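PDB 3NYI: fat acid-binding protein, which binds stearic acid and probably serves as a fatty-acid-binding protein of the DegV family. Local coordinates for residues Phe166-Leu171 with Val193-Ile198; Arg54-Pro59 with Gly281-Gly286; Ile135-Arg140 with Arg291-Leu296. All coordinates share one frame; numbering follows the deposited sequence. Where two conformers were deposited one is given.

Interaction 1 (Phe166-Leu171 with Val193-Ile198). With STE (stearic acid), chain C.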
loop_
_atom_site.group_PDB
_atom_site.type_symbol
_atom_site.label_atom_id
_atom_site.label_comp_id
_atom_site.label_asym_id
_atom_site.label_seq_id
_atom_site.Cartn_x
_atom_site.Cartn_y
_atom_site.Cartn_z
ATOM N N PHE A 166 -11.083 -3.528 -4.275
ATOM C CA PHE A 166 -11.125 -4.404 -3.106
ATOM C C PHE A 166 -12.421 -4.348 -2.345
ATOM O O PHE A 166 -13.280 -3.495 -2.610
ATOM C CB PHE A 166 -9.941 -4.132 -2.166
ATOM C CG PHE A 166 -9.975 -2.787 -1.470
ATOM C CD1 PHE A 166 -10.234 -2.712 -0.100
ATOM C CD2 PHE A 166 -9.696 -1.610 -2.163
ATOM C CE1 PHE A 166 -10.241 -1.488 0.576
ATOM C CE2 PHE A 166 -9.699 -0.372 -1.494
ATOM C CZ PHE A 166 -9.961 -0.317 -0.115
ATOM N N THR A 167 -12.557 -5.274 -1.400
ATOM C CA THR A 167 -13.686 -5.249 -0.490
ATOM C C THR A 167 -13.197 -5.514 0.936
ATOM O O THR A 167 -12.043 -5.884 1.141
ATOM C CB THR A 167 -14.777 -6.253 -0.925
ATOM O OG1 THR A 167 -15.985 -5.995 -0.197
ATOM C CG2 THR A 167 -14.322 -7.700 -0.707
ATOM N N VAL A 168 -14.065 -5.279 1.914
ATOM C CA VAL A 168 -13.718 -5.471 3.324
ATOM C C VAL A 168 -14.887 -6.141 4.047
ATOM O O VAL A 168 -15.940 -6.326 3.457
ATOM C CB VAL A 168 -13.390 -4.138 3.990
ATOM C CG1 VAL A 168 -12.124 -3.528 3.348
ATOM C CG2 VAL A 168 -14.582 -3.174 3.871
ATOM N N GLY A 169 -14.706 -6.511 5.313
ATOM C CA GLY A 169 -15.737 -7.253 6.028
ATOM C C GLY A 169 -16.853 -6.411 6.631
ATOM O O GLY A 169 -17.922 -6.925 6.958
ATOM N N SER A 170 -16.610 -5.114 6.772
ATOM C CA SER A 170 -17.561 -4.204 7.405
ATOM C C SER A 170 -17.042 -2.794 7.216
ATOM O O SER A 170 -15.916 -2.607 6.756
ATOM C CB SER A 170 -17.660 -4.497 8.908
ATOM O OG SER A 170 -16.450 -4.152 9.571
ATOM N N LEU A 171 -17.844 -1.801 7.585
ATOM C CA LEU A 171 -17.395 -0.414 7.525
ATOM C C LEU A 171 -16.853 0.067 8.873
ATOM O O LEU A 171 -16.364 1.188 8.976
ATOM C CB LEU A 171 -18.546 0.506 7.117
ATOM C CG LEU A 171 -19.017 0.487 5.662
ATOM C CD1 LEU A 171 -20.001 1.631 5.436
ATOM C CD2 LEU A 171 -17.838 0.627 4.738
ATOM N N VAL A 193 -24.600 -4.411 4.615
ATOM C CA VAL A 193 -23.935 -4.043 3.367
ATOM C C VAL A 193 -22.428 -3.856 3.525
ATOM O O VAL A 193 -21.951 -3.372 4.552
ATOM C CB VAL A 193 -24.563 -2.779 2.736
ATOM C CG1 VAL A 193 -23.950 -2.497 1.368
ATOM C CG2 VAL A 193 -26.076 -2.947 2.609
ATOM N N LYS A 194 -21.685 -4.279 2.504
ATOM C CA LYS A 194 -20.255 -4.003 2.407
ATOM C C LYS A 194 -19.981 -3.330 1.072
ATOM O O LYS A 194 -20.690 -3.565 0.084
ATOM C CB LYS A 194 -19.403 -5.276 2.530
ATOM C CG LYS A 194 -19.564 -6.042 3.848
ATOM C CD LYS A 194 -20.747 -6.989 3.753
ATOM C CE LYS A 194 -20.858 -7.902 4.965
ATOM N NZ LYS A 194 -22.060 -8.775 4.838
ATOM N N PRO A 195 -18.958 -2.475 1.045
ATOM C CA PRO A 195 -18.579 -1.739 -0.166
ATOM C C PRO A 195 -17.609 -2.497 -1.053
ATOM O O PRO A 195 -16.810 -3.310 -0.583
ATOM C CB PRO A 195 -17.877 -0.506 0.398
ATOM C CG PRO A 195 -17.217 -1.025 1.675
ATOM C CD PRO A 195 -18.213 -2.025 2.238
ATOM N N VAL A 196 -17.713 -2.248 -2.356
ATOM C CA VAL A 196 -16.613 -2.520 -3.254
ATOM C C VAL A 196 -15.935 -1.165 -3.348
ATOM O O VAL A 196 -16.591 -0.156 -3.625
ATOM C CB VAL A 196 -17.097 -2.920 -4.653
ATOM C CG1 VAL A 196 -15.912 -3.017 -5.612
ATOM C CG2 VAL A 196 -17.877 -4.235 -4.604
ATOM N N ILE A 197 -14.632 -1.136 -3.109
ATOM C CA ILE A 197 -13.922 0.127 -2.978
ATOM C C ILE A 197 -12.858 0.253 -4.058
ATOM O O ILE A 197 -12.224 -0.728 -4.434
ATOM C CB ILE A 197 -13.250 0.237 -1.569
ATOM C CG1 ILE A 197 -14.297 0.059 -0.461
ATOM C CG2 ILE A 197 -12.486 1.578 -1.410
ATOM C CD1 ILE A 197 -13.692 -0.019 0.948
ATOM N N ILE A 198 -12.652 1.473 -4.541
ATOM C CA ILE A 198 -11.611 1.733 -5.510
ATOM C C ILE A 198 -10.666 2.765 -4.944
ATOM O O ILE A 198 -11.112 3.818 -4.498
ATOM C CB ILE A 198 -12.187 2.311 -6.835
ATOM C CG1 ILE A 198 -13.198 1.349 -7.450
ATOM C CG2 ILE A 198 -11.045 2.620 -7.803
ATOM C CD1 ILE A 198 -13.912 1.902 -8.691
HETATM C C1 STE C . -1.193 6.753 10.290
HETATM O O1 STE C . -0.648 7.763 9.964
HETATM O O2 STE C . -1.657 6.666 11.389
HETATM C C2 STE C . -1.495 5.671 9.228
HETATM C C3 STE C . -2.960 5.785 8.734
HETATM C C4 STE C . -3.281 4.628 7.756
HETATM C C5 STE C . -4.642 4.849 7.057
HETATM C C6 STE C . -4.959 3.652 6.132
HETATM C C7 STE C . -6.365 3.794 5.494
HETATM C C8 STE C . -6.552 2.650 4.464
HETATM C C9 STE C . -7.948 2.716 3.804
HETATM C C10 STE C . -8.108 1.497 2.854
HETATM C C11 STE C . -7.315 1.770 1.574
HETATM C C12 STE C . -6.356 0.638 1.134
HETATM C C13 STE C . -6.728 -0.765 1.641
HETATM C C14 STE C . -6.608 -1.720 0.423
HETATM C C15 STE C . -6.563 -3.198 0.874
HETATM C C16 STE C . -6.821 -4.098 -0.360
HETATM C C17 STE C . -5.488 -4.380 -1.087
HETATM C C18 STE C . -5.686 -5.414 -2.220
#

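Interaction 2 (Arg54-Pro59 with Gly281-Gly286). With STE (stearic acid), chain C.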
loop_
_atom_site.group_PDB
_atom_site.type_symbol
_atom_site.label_atom_id
_atom_site.label_comp_id
_atom_site.label_asym_id
_atom_site.label_seq_id
_atom_site.Cartn_x
_atom_site.Cartn_y
_atom_site.Cartn_z
ATOM N N ARG A 54 -5.329 -10.446 17.093
ATOM C CA ARG A 54 -5.940 -9.621 18.128
ATOM C C ARG A 54 -7.299 -9.113 17.669
ATOM O O ARG A 54 -8.256 -9.118 18.425
ATOM C CB ARG A 54 -5.036 -8.444 18.502
ATOM C CG ARG A 54 -3.787 -8.832 19.276
ATOM C CD ARG A 54 -4.137 -9.356 20.659
ATOM N NE ARG A 54 -4.971 -8.417 21.407
ATOM C CZ ARG A 54 -4.501 -7.386 22.100
ATOM N NH1 ARG A 54 -3.195 -7.150 22.142
ATOM N NH2 ARG A 54 -5.336 -6.585 22.751
HETATM N N MSE A 55 -7.386 -8.672 16.416
HETATM C CA MSE A 55 -8.656 -8.157 15.908
HETATM C C MSE A 55 -9.686 -9.258 15.703
HETATM O O MSE A 55 -10.872 -9.059 15.962
HETATM C CB MSE A 55 -8.465 -7.373 14.604
HETATM C CG MSE A 55 -7.558 -6.169 14.739
HETATM SE SE MSE A 55 -7.520 -5.197 13.023
HETATM C CE MSE A 55 -8.923 -3.994 13.312
ATOM N N VAL A 56 -9.236 -10.410 15.212
ATOM C CA VAL A 56 -10.139 -11.530 14.971
ATOM C C VAL A 56 -10.681 -12.100 16.291
ATOM O O VAL A 56 -11.856 -12.463 16.390
ATOM C CB VAL A 56 -9.467 -12.643 14.144
ATOM C CG1 VAL A 56 -10.318 -13.894 14.150
ATOM C CG2 VAL A 56 -9.220 -12.170 12.704
ATOM N N ASP A 57 -9.820 -12.163 17.301
ATOM C CA ASP A 57 -10.219 -12.647 18.622
ATOM C C ASP A 57 -11.169 -11.682 19.327
ATOM O O ASP A 57 -11.905 -12.080 20.224
ATOM C CB ASP A 57 -8.988 -12.875 19.505
ATOM C CG ASP A 57 -8.132 -14.037 19.033
ATOM O OD1 ASP A 57 -8.655 -14.908 18.306
ATOM O OD2 ASP A 57 -6.936 -14.082 19.398
ATOM N N ASP A 58 -11.150 -10.413 18.932
ATOM C CA ASP A 58 -11.944 -9.403 19.630
ATOM C C ASP A 58 -12.544 -8.369 18.677
ATOM O O ASP A 58 -11.933 -7.331 18.408
ATOM C CB ASP A 58 -11.093 -8.717 20.706
ATOM C CG ASP A 58 -11.894 -7.745 21.557
ATOM O OD1 ASP A 58 -13.082 -7.522 21.253
ATOM O OD2 ASP A 58 -11.329 -7.201 22.531
ATOM N N PRO A 59 -13.758 -8.643 18.181
ATOM C CA PRO A 59 -14.454 -7.834 17.173
ATOM C C PRO A 59 -14.776 -6.422 17.649
ATOM O O PRO A 59 -15.234 -5.599 16.852
ATOM C CB PRO A 59 -15.759 -8.607 16.945
ATOM C CG PRO A 59 -15.488 -9.986 17.437
ATOM C CD PRO A 59 -14.548 -9.816 18.582
ATOM N N GLY A 281 -10.146 -3.540 8.905
ATOM C CA GLY A 281 -10.547 -4.748 9.588
ATOM C C GLY A 281 -9.712 -5.896 9.063
ATOM O O GLY A 281 -8.943 -5.721 8.121
ATOM N N PRO A 282 -9.868 -7.088 9.653
ATOM C CA PRO A 282 -9.004 -8.211 9.283
ATOM C C PRO A 282 -9.414 -8.918 7.989
ATOM O O PRO A 282 -8.740 -9.882 7.623
ATOM C CB PRO A 282 -9.172 -9.198 10.461
ATOM C CG PRO A 282 -10.336 -8.688 11.279
ATOM C CD PRO A 282 -10.926 -7.492 10.596
ATOM N N TYR A 283 -10.463 -8.469 7.299
ATOM C CA TYR A 283 -10.902 -9.205 6.099
ATOM C C TYR A 283 -10.854 -8.462 4.754
ATOM O O TYR A 283 -11.744 -8.643 3.928
ATOM C CB TYR A 283 -12.302 -9.779 6.322
ATOM C CG TYR A 283 -12.390 -10.538 7.623
ATOM C CD1 TYR A 283 -11.650 -11.696 7.819
ATOM C CD2 TYR A 283 -13.187 -10.082 8.664
ATOM C CE1 TYR A 283 -11.711 -12.386 9.017
ATOM C CE2 TYR A 283 -13.258 -10.767 9.863
ATOM C CZ TYR A 283 -12.521 -11.918 10.032
ATOM O OH TYR A 283 -12.590 -12.600 11.224
ATOM N N PRO A 284 -9.800 -7.665 4.506
ATOM C CA PRO A 284 -9.737 -7.036 3.180
ATOM C C PRO A 284 -9.260 -8.035 2.130
ATOM O O PRO A 284 -8.492 -8.935 2.461
ATOM C CB PRO A 284 -8.666 -5.958 3.354
ATOM C CG PRO A 284 -7.803 -6.436 4.521
ATOM C CD PRO A 284 -8.532 -7.545 5.242
ATOM N N ILE A 285 -9.704 -7.881 0.887
ATOM C CA ILE A 285 -9.197 -8.725 -0.190
ATOM C C ILE A 285 -9.409 -8.003 -1.511
ATOM O O ILE A 285 -10.419 -7.338 -1.708
ATOM C CB ILE A 285 -9.877 -10.105 -0.206
ATOM C CG1 ILE A 285 -9.238 -11.004 -1.272
ATOM C CG2 ILE A 285 -11.389 -9.975 -0.400
ATOM C CD1 ILE A 285 -9.477 -12.491 -1.044
ATOM N N GLY A 286 -8.435 -8.084 -2.401
ATOM C CA GLY A 286 -8.539 -7.311 -3.624
ATOM C C GLY A 286 -7.315 -7.428 -4.485
ATOM O O GLY A 286 -6.469 -8.295 -4.268
HETATM C C1 STE C . -1.193 6.753 10.290
HETATM O O1 STE C . -0.648 7.763 9.964
HETATM O O2 STE C . -1.657 6.666 11.389
HETATM C C2 STE C . -1.495 5.671 9.228
HETATM C C3 STE C . -2.960 5.785 8.734
HETATM C C4 STE C . -3.281 4.628 7.756
HETATM C C5 STE C . -4.642 4.849 7.057
HETATM C C6 STE C . -4.959 3.652 6.132
HETATM C C7 STE C . -6.365 3.794 5.494
HETATM C C8 STE C . -6.552 2.650 4.464
HETATM C C9 STE C . -7.948 2.716 3.804
HETATM C C10 STE C . -8.108 1.497 2.854
HETATM C C11 STE C . -7.315 1.770 1.574
HETATM C C12 STE C . -6.356 0.638 1.134
HETATM C C13 STE C . -6.728 -0.765 1.641
HETATM C C14 STE C . -6.608 -1.720 0.423
HETATM C C15 STE C . -6.563 -3.198 0.874
HETATM C C16 STE C . -6.821 -4.098 -0.360
HETATM C C17 STE C . -5.488 -4.380 -1.087
HETATM C C18 STE C . -5.686 -5.414 -2.220
#

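Interaction 3 (Ile135-Arg140 with Arg291-Leu296)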
loop_
_atom_site.group_PDB
_atom_site.type_symbol
_atom_site.label_atom_id
_atom_site.label_comp_id
_atom_site.label_asym_id
_atom_site.label_seq_id
_atom_site.Cartn_x
_atom_site.Cartn_y
_atom_site.Cartn_z
ATOM N N ILE A 135 6.714 1.091 -6.182
ATOM C CA ILE A 135 8.098 0.900 -5.820
ATOM C C ILE A 135 8.764 -0.076 -6.783
ATOM O O ILE A 135 9.870 0.153 -7.265
ATOM C CB ILE A 135 8.225 0.387 -4.383
ATOM C CG1 ILE A 135 7.854 1.513 -3.416
ATOM C CG2 ILE A 135 9.634 -0.065 -4.130
ATOM C CD1 ILE A 135 7.535 1.019 -1.968
ATOM N N ASP A 136 8.066 -1.160 -7.073
ATOM C CA ASP A 136 8.590 -2.159 -7.999
ATOM C C ASP A 136 8.817 -1.612 -9.419
ATOM O O ASP A 136 9.796 -1.967 -10.069
ATOM C CB ASP A 136 7.696 -3.404 -8.018
ATOM C CG ASP A 136 8.275 -4.517 -8.877
ATOM O OD1 ASP A 136 9.406 -4.970 -8.584
ATOM O OD2 ASP A 136 7.606 -4.901 -9.859
ATOM N N GLN A 137 7.941 -0.738 -9.901
ATOM C CA GLN A 137 8.206 -0.109 -11.196
ATOM C C GLN A 137 9.499 0.699 -11.111
ATOM O O GLN A 137 10.310 0.674 -12.023
ATOM C CB GLN A 137 7.044 0.774 -11.652
ATOM C CG GLN A 137 5.832 -0.010 -12.149
ATOM C CD GLN A 137 6.148 -0.829 -13.399
ATOM O OE1 GLN A 137 6.687 -0.302 -14.366
ATOM N NE2 GLN A 137 5.829 -2.125 -13.369
ATOM N N PHE A 138 9.704 1.396 -9.993
ATOM C CA PHE A 138 10.916 2.184 -9.808
ATOM C C PHE A 138 12.148 1.284 -9.743
ATOM O O PHE A 138 13.162 1.567 -10.371
ATOM C CB PHE A 138 10.823 3.037 -8.525
ATOM C CG PHE A 138 11.675 4.265 -8.574
ATOM C CD1 PHE A 138 11.221 5.403 -9.225
ATOM C CD2 PHE A 138 12.939 4.276 -8.000
ATOM C CE1 PHE A 138 12.004 6.533 -9.303
ATOM C CE2 PHE A 138 13.732 5.408 -8.067
ATOM C CZ PHE A 138 13.264 6.539 -8.719
ATOM N N VAL A 139 12.052 0.200 -8.975
ATOM C CA VAL A 139 13.130 -0.786 -8.899
ATOM C C VAL A 139 13.460 -1.333 -10.291
ATOM O O VAL A 139 14.632 -1.458 -10.659
ATOM C CB VAL A 139 12.777 -1.951 -7.949
ATOM C CG1 VAL A 139 13.763 -3.115 -8.133
ATOM C CG2 VAL A 139 12.747 -1.467 -6.494
ATOM N N ARG A 140 12.424 -1.641 -11.060
ATOM C CA ARG A 140 12.606 -2.116 -12.439
ATOM C C ARG A 140 13.356 -1.108 -13.308
ATOM O O ARG A 140 14.318 -1.462 -13.998
ATOM C CB ARG A 140 11.265 -2.439 -13.085
ATOM C CG ARG A 140 10.555 -3.647 -12.511
ATOM C CD ARG A 140 9.166 -3.779 -13.117
ATOM N NE ARG A 140 8.416 -4.879 -12.518
ATOM C CZ ARG A 140 7.807 -5.826 -13.222
ATOM N NH1 ARG A 140 7.849 -5.801 -14.554
ATOM N NH2 ARG A 140 7.153 -6.795 -12.597
ATOM N N ARG A 291 0.458 0.587 -14.565
ATOM C CA ARG A 291 0.975 0.521 -15.930
ATOM C C ARG A 291 2.419 0.048 -15.901
ATOM O O ARG A 291 3.162 0.388 -14.986
ATOM C CB ARG A 291 0.931 1.893 -16.617
ATOM C CG ARG A 291 -0.392 2.258 -17.253
ATOM C CD ARG A 291 -0.646 1.423 -18.486
ATOM N NE ARG A 291 0.273 1.756 -19.568
ATOM C CZ ARG A 291 0.003 2.627 -20.536
ATOM N NH1 ARG A 291 -1.155 3.277 -20.555
ATOM N NH2 ARG A 291 0.902 2.856 -21.478
ATOM N N LYS A 292 2.818 -0.735 -16.900
ATOM C CA LYS A 292 4.238 -1.057 -17.066
ATOM C C LYS A 292 4.953 0.174 -17.601
ATOM O O LYS A 292 4.562 0.716 -18.635
ATOM C CB LYS A 292 4.438 -2.217 -18.043
ATOM C CG LYS A 292 3.645 -3.462 -17.737
ATOM C CD LYS A 292 3.515 -4.274 -19.040
ATOM C CE LYS A 292 3.044 -5.688 -18.794
ATOM N NZ LYS A 292 3.086 -6.471 -20.064
ATOM N N TYR A 293 5.998 0.622 -16.908
ATOM C CA TYR A 293 6.688 1.844 -17.337
ATOM C C TYR A 293 7.107 1.814 -18.816
ATOM O O TYR A 293 7.111 2.851 -19.469
ATOM C CB TYR A 293 7.897 2.161 -16.448
ATOM C CG TYR A 293 9.162 1.448 -16.863
ATOM C CD1 TYR A 293 10.023 2.011 -17.801
ATOM C CD2 TYR A 293 9.495 0.211 -16.320
ATOM C CE1 TYR A 293 11.182 1.355 -18.193
ATOM C CE2 TYR A 293 10.653 -0.445 -16.702
ATOM C CZ TYR A 293 11.488 0.130 -17.641
ATOM O OH TYR A 293 12.640 -0.522 -18.016
ATOM N N GLU A 294 7.456 0.632 -19.323
ATOM C CA GLU A 294 7.933 0.470 -20.710
ATOM C C GLU A 294 6.927 0.962 -21.735
ATOM O O GLU A 294 7.287 1.286 -22.872
ATOM C CB GLU A 294 8.213 -1.004 -21.035
ATOM C CG GLU A 294 9.304 -1.640 -20.218
ATOM C CD GLU A 294 8.759 -2.387 -19.021
ATOM O OE1 GLU A 294 7.725 -1.951 -18.472
ATOM O OE2 GLU A 294 9.364 -3.410 -18.634
ATOM N N THR A 295 5.662 0.983 -21.340
ATOM C CA THR A 295 4.576 1.266 -22.264
ATOM C C THR A 295 4.192 2.744 -22.263
ATOM O O THR A 295 3.366 3.186 -23.066
ATOM C CB THR A 295 3.343 0.383 -21.942
ATOM O OG1 THR A 295 2.817 0.736 -20.658
ATOM C CG2 THR A 295 3.741 -1.081 -21.914
ATOM N N LEU A 296 4.806 3.518 -21.375
ATOM C CA LEU A 296 4.405 4.910 -21.202
ATOM C C LEU A 296 4.998 5.827 -22.261
ATOM O O LEU A 296 6.078 5.563 -22.789
ATOM C CB LEU A 296 4.768 5.411 -19.801
ATOM C CG LEU A 296 3.879 4.808 -18.718
ATOM C CD1 LEU A 296 4.372 5.224 -17.339
ATOM C CD2 LEU A 296 2.437 5.229 -18.932
HETATM O O HOH W 1 7.057 -3.167 -16.042
#

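Interaction 1 (Phe166-Leu171 with Val193-Ile198)
Antiparallel strands 163-167 and 194-200, neighbours in a six-stranded mixed sheet beside the fatty-acid site, are joined here where the first strand ends. F166 and I197 form a hydrogen-bonded pair: I197 N gives its hydrogen to F166 O at 2.8 Å, nearly straight at 172°, and F166 N returns a bond of 3.0 Å to I197 O. Above this pair the phenyl ring of F166 is sandwiched. I197 CB lies over one face, 3.8 Å from the ring centroid, in a CH-pi contact, with I197 CG2 at 3.4 Å from F166 CE2; over the opposite face runs the fatty-acid chain, C14 above the ring centre. F166 holds CG between its backbone N and carbonyl carbon (chi1 68°), which leaves the ring lying over its strand partner. A flat, wholly apolar group suits a wall shared by a branched side chain and an alkyl tail.

T167 is on the opposite face from F166, where its side chain touches L216 of helix 213-231, and its OG1 donates to P195 O at 2.8 Å, adding a side-chain bond where the strand frays. Beyond it the chain leaves the sheet, yet L171 CD2 still packs on P195 CG at 3.5 Å, and V168 CG2 meets the same proline carbon. This is an antiparallel strand pair at the edge of a fatty-acid pocket, one face of it supplying the F166 ring as pocket lining.

Interaction 2 (Arg54-Pro59 with Gly281-Gly286)
The last turn of helix 48-57 passes alongside the bend that links helix 274-280 to strand 285-291, the backbones coming nearest where the CA atoms of M55 and P282 stand 6.6 Å apart. G281, the first residue to leave helical angles after helix 274-280, has a positive phi of 92°. A CB here would collide with the preceding carbonyl oxygen and with P282 CD, so glycine fits the corner. P282 follows and turns its ring toward the helix.

Two helix residues receive it. M55, present as selenomethionine, lays its CB 4.0 Å from P282 CG, while its chain bends at the selenium (chi3 91°) and brings the terminal CE to 4.1 Å from G281 CA. The long, flexible side chain thus spans both glycine and proline, and Y173 of helix 172-177 touches M55 and P282 as well. V56 works through its CG2 branch, which sits 3.7 Å from P282 CB and also 3.7 Å from Y283 OH. CG2 is anti to the carbonyl carbon of V56, and CG1, anti to the backbone N at chi1 169°, reaches the same phenol oxygen at 3.9 Å; both methyls face that oxygen from the same side. The Y283 ring in turn has P282 CG over one face, offset toward the rim, so consecutive residues of the bend pack upon each other before meeting the helix.

Farther along, G286 C comes within 3.4 Å of stearic acid C18, and a side chain on that glycine would be crowded by the same atom. Since the helix and the bend meet through van der Waals packing of largely apolar surfaces, the tyrosine oxygen touching only methyls of V56 across the contact, their fit depends on shape rather than on charge or directional bonds.

Interaction 3 (Ile135-Arg140 with Arg291-Leu296)
The C-terminal tail leaves the six-stranded mixed sheet at the end of strand 285-291 and packs on one side of helix 128-143, with Q137 and Y293 nearest at 6.6 Å between CA atoms; residues 293-295 form a short 3-10 turn. Y293 N donates to Q137 OE1 at 2.8 Å and 162°, arriving from above the amide's carbonyl plane. Q137 bends at chi2 (-64°), folding its amide toward the tail, where OE1 also lies in the plane of the Y293 ring, at its edge. The amide's other end, NE2, donates to a water that in turn donates to E294 OE1, so glutamine serves both as acceptor and donor. A leucine in its place would probably leave Y293 N without its acceptor and break the water link to E294.

One turn on, R140 CB approaches Y293 CE2 at 4.2 Å, while its extended chain carries NE to D136 OD2 at 2.8 Å; its NH2 has a further salt bridge to D265. The tyrosine hydroxyl bonds to D144.

The tail is braced internally too. R291 NE and NH2 both donate to T295 OG1, and that hydroxyl donates to K292 O at 2.7 Å.

Interactions 1 and 2 belong to one region, their centres 13 Å apart. Strands 163-167 and 285-291 are sheet neighbours, and T167 N lies 3.0 Å from I285 O, a probable hydrogen bond between the two contacts. Both reach the distal half of the stearic acid: F166 flanks its chain and G286 meets its terminal carbon, while S97 and T65, elsewhere in the chain, hydrogen-bond to the ligand. Interaction 3 stands apart, its centre 29 Å from that of interaction 1 and 32 Å from that of interaction 2, on the opposite side of the chain's centre from the latter. Strand 285-291 nevertheless connects them, running from the bend of interaction 2 to the tail of interaction 3.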